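Local structure of tyrosinase (Aspergillus oryzae, 6JU8) at residues L229-G241 with W251-A264. The protein probably oxidises L-tyrosine and L-dopa to L-dopaquinone with molecular oxygen at a dinuclear copper centre, a step of melanin biosynthesis. The protein carries 1 engineered substitution. Residues are numbered along the deposited sequence; the frame is centred on the assembly and turned at random.
With NO3 (nitrate ion), chain E.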
ATOM      1  N   LEU A 229       6.172  -3.500 -19.562  1.00 10.23           N
ATOM      2  CA  LEU A 229       5.715  -3.481 -18.155  1.00 10.71           C
ATOM      3  C   LEU A 229       6.128  -4.776 -17.502  1.00  9.94           C
ATOM      4  O   LEU A 229       5.806  -5.840 -18.046  1.00 10.56           O
ATOM      5  CB  LEU A 229       4.182  -3.353 -18.150  0.71 10.86           C
ATOM      6  CG  LEU A 229       3.607  -2.091 -18.815  0.71 10.81           C
ATOM      7  CD1 LEU A 229       2.088  -2.077 -18.721  0.71 12.95           C
ATOM      8  CD2 LEU A 229       4.216  -0.876 -18.136  0.71 17.02           C
ATOM      9  N   PRO A 230       6.859  -4.712 -16.390  1.00  9.55           N
ATOM     10  CA  PRO A 230       7.514  -5.917 -15.850  1.00 10.11           C
ATOM     11  C   PRO A 230       6.651  -6.848 -15.015  1.00 10.43           C
ATOM     12  O   PRO A 230       7.017  -7.251 -13.903  1.00 11.98           O
ATOM     13  CB  PRO A 230       8.635  -5.331 -14.983  1.00 11.32           C
ATOM     14  CG  PRO A 230       8.064  -4.023 -14.475  1.00 12.07           C
ATOM     15  CD  PRO A 230       7.264  -3.497 -15.651  1.00 11.34           C
ATOM     16  N   PHE A 231       5.508  -7.261 -15.562  1.00 10.36           N
ATOM     17  CA  PHE A 231       4.577  -8.147 -14.861  1.00  9.26           C
ATOM     18  C   PHE A 231       5.204  -9.515 -14.632  1.00 11.13           C
ATOM     19  O   PHE A 231       4.743 -10.203 -13.714  1.00 11.43           O
ATOM     20  CB  PHE A 231       3.264  -8.244 -15.627  1.00 10.12           C
ATOM     21  CG  PHE A 231       2.522  -6.933 -15.631  1.00  9.48           C
ATOM     22  CD1 PHE A 231       2.107  -6.319 -14.461  1.00 10.11           C
ATOM     23  CD2 PHE A 231       2.233  -6.292 -16.830  1.00 10.47           C
ATOM     24  CE1 PHE A 231       1.409  -5.136 -14.472  1.00 10.04           C
ATOM     25  CE2 PHE A 231       1.492  -5.125 -16.851  1.00 10.61           C
ATOM     26  CZ  PHE A 231       1.041  -4.546 -15.675  1.00 10.42           C
ATOM     27  N   ASP A 232       6.224  -9.911 -15.385  1.00 11.32           N
ATOM     28  CA  ASP A 232       6.947 -11.134 -15.088  1.00 10.91           C
ATOM     29  C   ASP A 232       7.688 -11.081 -13.753  1.00 10.90           C
ATOM     30  O   ASP A 232       7.987 -12.133 -13.177  1.00 12.12           O
ATOM     31  CB  ASP A 232       7.948 -11.429 -16.227  1.00 12.86           C
ATOM     32  CG  ASP A 232       8.894 -10.297 -16.572  1.00 14.42           C
ATOM     33  OD1 ASP A 232       8.527  -9.110 -16.478  1.00 13.29           O
ATOM     34  OD2 ASP A 232      10.066 -10.584 -16.938  1.00 20.94           O
ATOM     35  N   LYS A 233       7.956  -9.882 -13.248  1.00  9.62           N
ATOM     36  CA  LYS A 233       8.721  -9.671 -12.019  1.00 10.77           C
ATOM     37  C   LYS A 233       7.833  -9.469 -10.803  1.00 10.24           C
ATOM     38  O   LYS A 233       8.317  -9.216  -9.699  1.00 13.11           O
ATOM     39  CB  LYS A 233       9.658  -8.471 -12.162  1.00 12.26           C
ATOM     40  CG  LYS A 233      10.629  -8.565 -13.316  1.00 14.72           C
ATOM     41  CD  LYS A 233      11.527  -9.781 -13.230  1.00 17.53           C
ATOM     42  CE  LYS A 233      12.554  -9.809 -14.358  1.00 25.29           C
ATOM     43  NZ  LYS A 233      13.445 -10.995 -14.175  1.00 30.93           N
ATOM     44  N   CYS A 234       6.506  -9.574 -11.001  1.00 10.41           N
ATOM     45  CA  CYS A 234       5.567  -9.461  -9.906  1.00 10.00           C
ATOM     46  C   CYS A 234       5.178 -10.811  -9.334  1.00 10.07           C
ATOM     47  O   CYS A 234       4.834 -11.732 -10.091  1.00 12.29           O
ATOM     48  CB  CYS A 234       4.262  -8.809 -10.382  1.00 10.87           C
ATOM     49  SG  CYS A 234       4.504  -7.180 -11.117  1.00 11.66           S
ATOM     50  N   GLN A 235       5.180 -10.903  -8.007  1.00 10.30           N
ATOM     51  CA  GLN A 235       4.516 -12.021  -7.335  1.00 10.82           C
ATOM     52  C   GLN A 235       3.048 -11.677  -7.056  1.00 10.33           C
ATOM     53  O   GLN A 235       2.181 -12.549  -7.204  1.00 12.64           O
ATOM     54  CB  GLN A 235       5.247 -12.381  -6.028  1.00 12.54           C
ATOM     55  CG  GLN A 235       4.607 -13.548  -5.307  1.00 13.28           C
ATOM     56  CD  GLN A 235       5.450 -14.073  -4.152  1.00 20.95           C
ATOM     57  OE1 GLN A 235       6.638 -13.839  -4.018  1.00 26.92           O
ATOM     58  NE2 GLN A 235       4.781 -14.894  -3.353  1.00 28.74           N
ATOM     59  N   SER A 236       2.795 -10.443  -6.664  1.00 10.82           N
ATOM     60  CA  SER A 236       1.466  -9.920  -6.353  1.00  9.50           C
ATOM     61  C   SER A 236       1.001  -8.951  -7.433  1.00  9.17           C
ATOM     62  O   SER A 236       1.789  -8.218  -8.009  1.00 10.02           O
ATOM     63  CB  SER A 236       1.522  -9.176  -5.014  1.00 10.23           C
ATOM     64  OG  SER A 236       0.243  -8.656  -4.678  1.00 11.35           O
ATOM     65  N   THR A 237      -0.311  -8.900  -7.618  1.00  9.11           N
ATOM     66  CA  THR A 237      -0.891  -7.782  -8.358  1.00  9.42           C
ATOM     67  C   THR A 237      -0.653  -6.474  -7.590  1.00  8.95           C
ATOM     68  O   THR A 237      -0.480  -6.504  -6.362  1.00  9.68           O
ATOM     69  CB  THR A 237      -2.401  -7.999  -8.582  1.00  8.77           C
ATOM     70  OG1 THR A 237      -3.078  -8.152  -7.315  1.00  9.44           O
ATOM     71  CG2 THR A 237      -2.661  -9.260  -9.389  1.00 11.23           C
ATOM     72  N   THR A 238      -0.589  -5.383  -8.326  1.00  8.42           N
ATOM     73  CA  THR A 238      -0.364  -4.068  -7.753  1.00  8.31           C
ATOM     74  C   THR A 238      -1.248  -3.031  -8.425  1.00  8.16           C
ATOM     75  O   THR A 238      -1.595  -3.173  -9.599  1.00  8.72           O
ATOM     76  CB  THR A 238       1.119  -3.686  -7.815  1.00  8.29           C
ATOM     77  OG1 THR A 238       1.351  -2.402  -7.197  1.00  8.40           O
ATOM     78  CG2 THR A 238       1.649  -3.588  -9.243  1.00  9.55           C
ATOM     79  N   LYS A 239      -1.601  -1.999  -7.677  1.00  8.20           N
ATOM     80  CA  LYS A 239      -2.196  -0.762  -8.209  1.00  7.74           C
ATOM     81  C   LYS A 239      -1.133   0.317  -8.100  1.00  7.80           C
ATOM     82  O   LYS A 239      -0.762   0.636  -6.943  1.00  9.01           O
ATOM     83  CB  LYS A 239      -3.477  -0.374  -7.456  1.00  8.98           C
ATOM     84  CG  LYS A 239      -4.556  -1.466  -7.442  1.00  8.77           C
ATOM     85  CD  LYS A 239      -5.583  -1.125  -6.342  1.00  9.86           C
ATOM     86  CE  LYS A 239      -6.741  -2.121  -6.306  1.00 10.27           C
ATOM     87  NZ  LYS A 239      -6.249  -3.508  -6.098  1.00 11.68           N
ATOM     88  N   TYR A 240      -0.597   0.818  -9.195  1.00  7.70           N
ATOM     89  CA  TYR A 240       0.376   1.899  -9.289  1.00  7.67           C
ATOM     90  C   TYR A 240       1.782   1.550  -8.815  1.00  8.04           C
ATOM     91  O   TYR A 240       2.655   2.427  -8.874  1.00  8.90           O
ATOM     92  CB  TYR A 240      -0.091   3.171  -8.538  1.00  9.19           C
ATOM     93  CG  TYR A 240      -1.197   3.907  -9.253  1.00  8.50           C
ATOM     94  CD1 TYR A 240      -2.522   3.483  -9.139  1.00  8.67           C
ATOM     95  CD2 TYR A 240      -0.933   5.044 -10.045  1.00  8.18           C
ATOM     96  CE1 TYR A 240      -3.564   4.140  -9.771  1.00  8.33           C
ATOM     97  CE2 TYR A 240      -1.975   5.684 -10.696  1.00  8.79           C
ATOM     98  CZ  TYR A 240      -3.282   5.236 -10.558  1.00  8.83           C
ATOM     99  OH  TYR A 240      -4.273   5.922 -11.243  1.00 10.00           O
ATOM    100  N   GLY A 241       2.064   0.334  -8.345  1.00  8.56           N
ATOM    101  CA  GLY A 241       3.370   0.095  -7.732  1.00  8.97           C
ATOM    102  C   GLY A 241       4.550  -0.185  -8.635  1.00  8.80           C
ATOM    103  O   GLY A 241       5.662  -0.326  -8.088  1.00 10.15           O
ATOM    104  N   TRP A 251       9.073  -4.309  -7.306  1.00 10.64           N
ATOM    105  CA  TRP A 251       8.099  -4.813  -8.272  1.00  9.99           C
ATOM    106  C   TRP A 251       7.478  -6.134  -7.843  1.00  8.55           C
ATOM    107  O   TRP A 251       6.355  -6.461  -8.257  1.00 10.19           O
ATOM    108  CB  TRP A 251       8.800  -5.004  -9.618  1.00 10.35           C
ATOM    109  CG  TRP A 251       9.235  -3.714 -10.257  1.00  9.98           C
ATOM    110  CD1 TRP A 251       8.953  -2.423  -9.927  1.00 10.47           C
ATOM    111  CD2 TRP A 251      10.087  -3.661 -11.404  1.00 10.19           C
ATOM    112  NE1 TRP A 251       9.570  -1.580 -10.826  1.00 11.25           N
ATOM    113  CE2 TRP A 251      10.279  -2.298 -11.741  1.00 10.44           C
ATOM    114  CE3 TRP A 251      10.690  -4.653 -12.179  1.00 11.37           C
ATOM    115  CZ2 TRP A 251      11.056  -1.887 -12.822  1.00 11.44           C
ATOM    116  CZ3 TRP A 251      11.466  -4.246 -13.254  1.00 11.54           C
ATOM    117  CH2 TRP A 251      11.647  -2.876 -13.572  1.00 11.28           C
ATOM    118  N   ALA A 252       8.165  -6.941  -7.037  1.00 10.53           N
ATOM    119  CA  ALA A 252       7.604  -8.224  -6.621  1.00 11.05           C
ATOM    120  C   ALA A 252       6.248  -8.020  -5.960  1.00  9.82           C
ATOM    121  O   ALA A 252       5.316  -8.815  -6.129  1.00 10.10           O
ATOM    122  CB  ALA A 252       8.566  -8.875  -5.634  1.00 13.48           C
ATOM    123  N   ASP A 253       6.139  -6.945  -5.174  1.00 10.31           N
ATOM    124  CA  ASP A 253       4.839  -6.575  -4.595  1.00 10.26           C
ATOM    125  C   ASP A 253       4.868  -5.057  -4.409  1.00  9.64           C
ATOM    126  O   ASP A 253       5.417  -4.555  -3.428  1.00 10.83           O
ATOM    127  CB  ASP A 253       4.584  -7.280  -3.272  1.00 11.55           C
ATOM    128  CG  ASP A 253       3.208  -6.999  -2.693  1.00 11.45           C
ATOM    129  OD1 ASP A 253       2.535  -6.064  -3.162  1.00 13.33           O
ATOM    130  OD2 ASP A 253       2.804  -7.708  -1.748  1.00 15.15           O
ATOM    131  N   GLY A 254       4.321  -4.347  -5.379  1.00  9.81           N
ATOM    132  CA  GLY A 254       4.352  -2.911  -5.421  1.00  9.66           C
ATOM    133  C   GLY A 254       3.289  -2.224  -4.604  1.00  8.51           C
ATOM    134  O   GLY A 254       3.253  -0.992  -4.529  1.00 10.34           O
ATOM    135  N   GLY A 255       2.421  -3.007  -3.966  1.00 10.08           N
ATOM    136  CA  GLY A 255       1.413  -2.499  -3.072  1.00  9.30           C
ATOM    137  C   GLY A 255       0.093  -2.151  -3.721  1.00  8.46           C
ATOM    138  O   GLY A 255      -0.066  -2.083  -4.941  1.00  9.65           O
ATOM    139  N   GLN A 256      -0.909  -1.955  -2.871  1.00  9.11           N
ATOM    140  CA  GLN A 256      -2.253  -1.551  -3.279  1.00  8.89           C
ATOM    141  C   GLN A 256      -2.341  -0.055  -3.011  1.00  9.26           C
ATOM    142  O   GLN A 256      -2.750   0.354  -1.914  1.00  9.21           O
ATOM    143  CB  GLN A 256      -3.291  -2.349  -2.491  1.00  9.69           C
ATOM    144  CG  GLN A 256      -3.061  -3.863  -2.588  1.00  9.91           C
ATOM    145  CD  GLN A 256      -2.800  -4.340  -4.000  1.00  9.26           C
ATOM    146  OE1 GLN A 256      -3.518  -3.984  -4.933  1.00 10.39           O
ATOM    147  NE2 GLN A 256      -1.759  -5.143  -4.172  1.00 10.74           N
ATOM    148  N   ASN A 257      -1.896   0.744  -3.982  1.00  9.31           N
ATOM    149  CA  ASN A 257      -1.763   2.188  -3.733  1.00  8.20           C
ATOM    150  C   ASN A 257      -3.084   2.886  -4.032  1.00  8.55           C
ATOM    151  O   ASN A 257      -3.252   3.644  -4.979  1.00  9.69           O
ATOM    152  CB  ASN A 257      -0.579   2.724  -4.523  1.00  8.52           C
ATOM    153  CG  ASN A 257       0.686   1.989  -4.080  1.00  8.44           C
ATOM    154  OD1 ASN A 257       1.163   2.174  -2.958  1.00  9.86           O
ATOM    155  ND2 ASN A 257       1.226   1.120  -4.926  1.00  9.09           N
ATOM    156  N   TRP A 258      -4.069   2.557  -3.198  1.00  9.21           N
ATOM    157  CA  TRP A 258      -5.464   2.929  -3.385  1.00  9.14           C
ATOM    158  C   TRP A 258      -5.711   4.423  -3.284  1.00  8.00           C
ATOM    159  O   TRP A 258      -6.660   4.914  -3.902  1.00 10.25           O
ATOM    160  CB  TRP A 258      -6.348   2.143  -2.429  1.00  9.61           C
ATOM    161  CG  TRP A 258      -6.141   2.339  -0.958  1.00 10.89           C
ATOM    162  CD1 TRP A 258      -5.360   1.588  -0.117  1.00 10.39           C
ATOM    163  CD2 TRP A 258      -6.749   3.366  -0.143  1.00 10.14           C
ATOM    164  NE1 TRP A 258      -5.439   2.080   1.168  1.00 11.68           N
ATOM    165  CE2 TRP A 258      -6.289   3.172   1.172  1.00 11.24           C
ATOM    166  CE3 TRP A 258      -7.640   4.409  -0.396  1.00 11.21           C
ATOM    167  CZ2 TRP A 258      -6.685   3.999   2.231  1.00 11.90           C
ATOM    168  CZ3 TRP A 258      -8.038   5.237   0.645  1.00 12.54           C
ATOM    169  CH2 TRP A 258      -7.550   5.011   1.960  1.00 13.02           C
ATOM    170  N   LEU A 259      -4.853   5.183  -2.604  1.00  8.82           N
ATOM    171  CA  LEU A 259      -5.065   6.633  -2.565  1.00  8.89           C
ATOM    172  C   LEU A 259      -4.810   7.221  -3.946  1.00  8.44           C
ATOM    173  O   LEU A 259      -5.450   8.214  -4.315  1.00  8.88           O
ATOM    174  CB  LEU A 259      -4.090   7.305  -1.588  1.00  9.46           C
ATOM    175  CG  LEU A 259      -4.311   6.977  -0.106  1.00 10.97           C
ATOM    176  CD1 LEU A 259      -3.118   7.472   0.695  1.00 11.96           C
ATOM    177  CD2 LEU A 259      -5.602   7.619   0.388  1.00 12.78           C
ATOM    178  N   ARG A 260      -3.848   6.630  -4.693  1.00  8.47           N
ATOM    179  CA  ARG A 260      -3.535   7.190  -6.016  1.00  8.95           C
ATOM    180  C   ARG A 260      -4.663   6.842  -6.982  1.00  8.15           C
ATOM    181  O   ARG A 260      -5.043   7.634  -7.837  1.00  9.72           O
ATOM    182  CB  ARG A 260      -2.181   6.668  -6.504  1.00 10.23           C
ATOM    183  CG  ARG A 260      -1.644   7.505  -7.672  1.00  9.49           C
ATOM    184  CD  ARG A 260      -0.118   7.385  -7.724  1.00 11.69           C
ATOM    185  NE  ARG A 260       0.454   8.244  -6.691  1.00 10.45           N
ATOM    186  CZ  ARG A 260       1.647   8.793  -6.692  1.00  8.75           C
ATOM    187  NH1 ARG A 260       2.499   8.540  -7.675  1.00 10.73           N
ATOM    188  NH2 ARG A 260       2.006   9.604  -5.699  1.00 10.43           N
ATOM    189  N   ALA A 261      -5.232   5.635  -6.846  1.00  8.84           N
ATOM    190  CA  ALA A 261      -6.383   5.238  -7.665  1.00  8.84           C
ATOM    191  C   ALA A 261      -7.560   6.177  -7.400  1.00  9.47           C
ATOM    192  O   ALA A 261      -8.210   6.675  -8.308  1.00  9.81           O
ATOM    193  CB  ALA A 261      -6.797   3.820  -7.343  1.00  9.45           C
ATOM    194  N   ASN A 262      -7.823   6.492  -6.129  1.00  9.21           N
ATOM    195  CA  ASN A 262      -8.920   7.396  -5.825  1.00  8.55           C
ATOM    196  C   ASN A 262      -8.653   8.797  -6.371  1.00  9.17           C
ATOM    197  O   ASN A 262      -9.566   9.443  -6.922  1.00 10.52           O
ATOM    198  CB  ASN A 262      -9.167   7.493  -4.322  1.00  9.89           C
ATOM    199  CG  ASN A 262      -9.832   6.270  -3.739  1.00  9.38           C
ATOM    200  OD1 ASN A 262     -10.188   5.344  -4.468  1.00 10.72           O
ATOM    201  ND2 ASN A 262      -9.999   6.257  -2.424  1.00  9.96           N
ATOM    202  N   LEU A 263      -7.407   9.269  -6.291  1.00  8.55           N
ATOM    203  CA  LEU A 263      -7.076  10.561  -6.889  1.00  9.15           C
ATOM    204  C   LEU A 263      -7.395  10.556  -8.389  1.00  8.65           C
ATOM    205  O   LEU A 263      -7.992  11.503  -8.918  1.00  9.99           O
ATOM    206  CB  LEU A 263      -5.579  10.854  -6.696  1.00 10.96           C
ATOM    207  CG  LEU A 263      -5.055  12.169  -7.261  1.00 12.73           C
ATOM    208  CD1 LEU A 263      -5.642  13.367  -6.515  1.00 16.81           C
ATOM    209  CD2 LEU A 263      -3.527  12.219  -7.167  1.00 14.85           C
ATOM    210  N   ALA A 264      -6.985   9.503  -9.097  1.00  8.75           N
ATOM    211  CA  ALA A 264      -7.215   9.407 -10.529  1.00  8.41           C
ATOM    212  C   ALA A 264      -8.704   9.365 -10.853  1.00  9.22           C
ATOM    213  O   ALA A 264      -9.140   9.986 -11.813  1.00  9.96           O
ATOM    214  CB  ALA A 264      -6.558   8.136 -11.066  1.00  9.73           C
TER
HETATM  215  N   NO3 E 503      -0.403   7.251  -3.342  1.00 10.46           N
HETATM  216  O1  NO3 E 503      -0.702   7.169  -2.152  1.00 12.21           O
HETATM  217  O2  NO3 E 503      -0.025   6.307  -4.021  1.00 11.78           O
HETATM  218  O3  NO3 E 503      -0.473   8.406  -3.821  1.00 12.66           O
HETATM  219  O   HOH W   1       3.596  -5.978  -7.681  1.00  9.60           O
HETATM  220  O   HOH W   2      -3.553  -5.515  -7.130  1.00 11.85           O
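Tyr240 packs its ring against Arg260 and Ala261 at the start of helix 258-267. Its CB sits 4.1 Å from CB of Asn257; with CG turned anti to the carbonyl carbon (chi1 -73°), the ring passes along the helix. Arg260 lays its aliphatic stem over one face, CG 3.7 Å from the ring centroid in a CH-pi contact. Tyr240 CD2 meets Arg260 CD at 3.4 Å, and CE1 lies 3.7 Å from Ala261 N. At the tip, OH comes within 3.2 Å of Ala264 CB and hydrogen-bonds Trp338 O; this side chain is about 10 Å from that of copper ligand His336. The guanidinium stands nearly perpendicular to the ring, and Arg260 NE hydrogen-bonds O3 of a nitrate at 3.0 Å. That ion, probably from the crystallisation liquor, also bonds Arg260 NE of the second subunit.

Before the helix, polar groups take over. Lys239 O accepts both Asn257 N and ND2; Gly255 O takes Thr238 OG1 and Lys239 N. Gln256 NE2 gives to Thr237 O at 2.9 Å, in its own amide plane but 36° above the carbonyl's, and OE1 accepts Lys239 NZ, which also salt-bridges Asp369. Farther off, Pro230 CG makes a CH-pi contact over the six-membered ring of Trp251. Paired donors on single carbonyls thus tie loop to loop in the central domain.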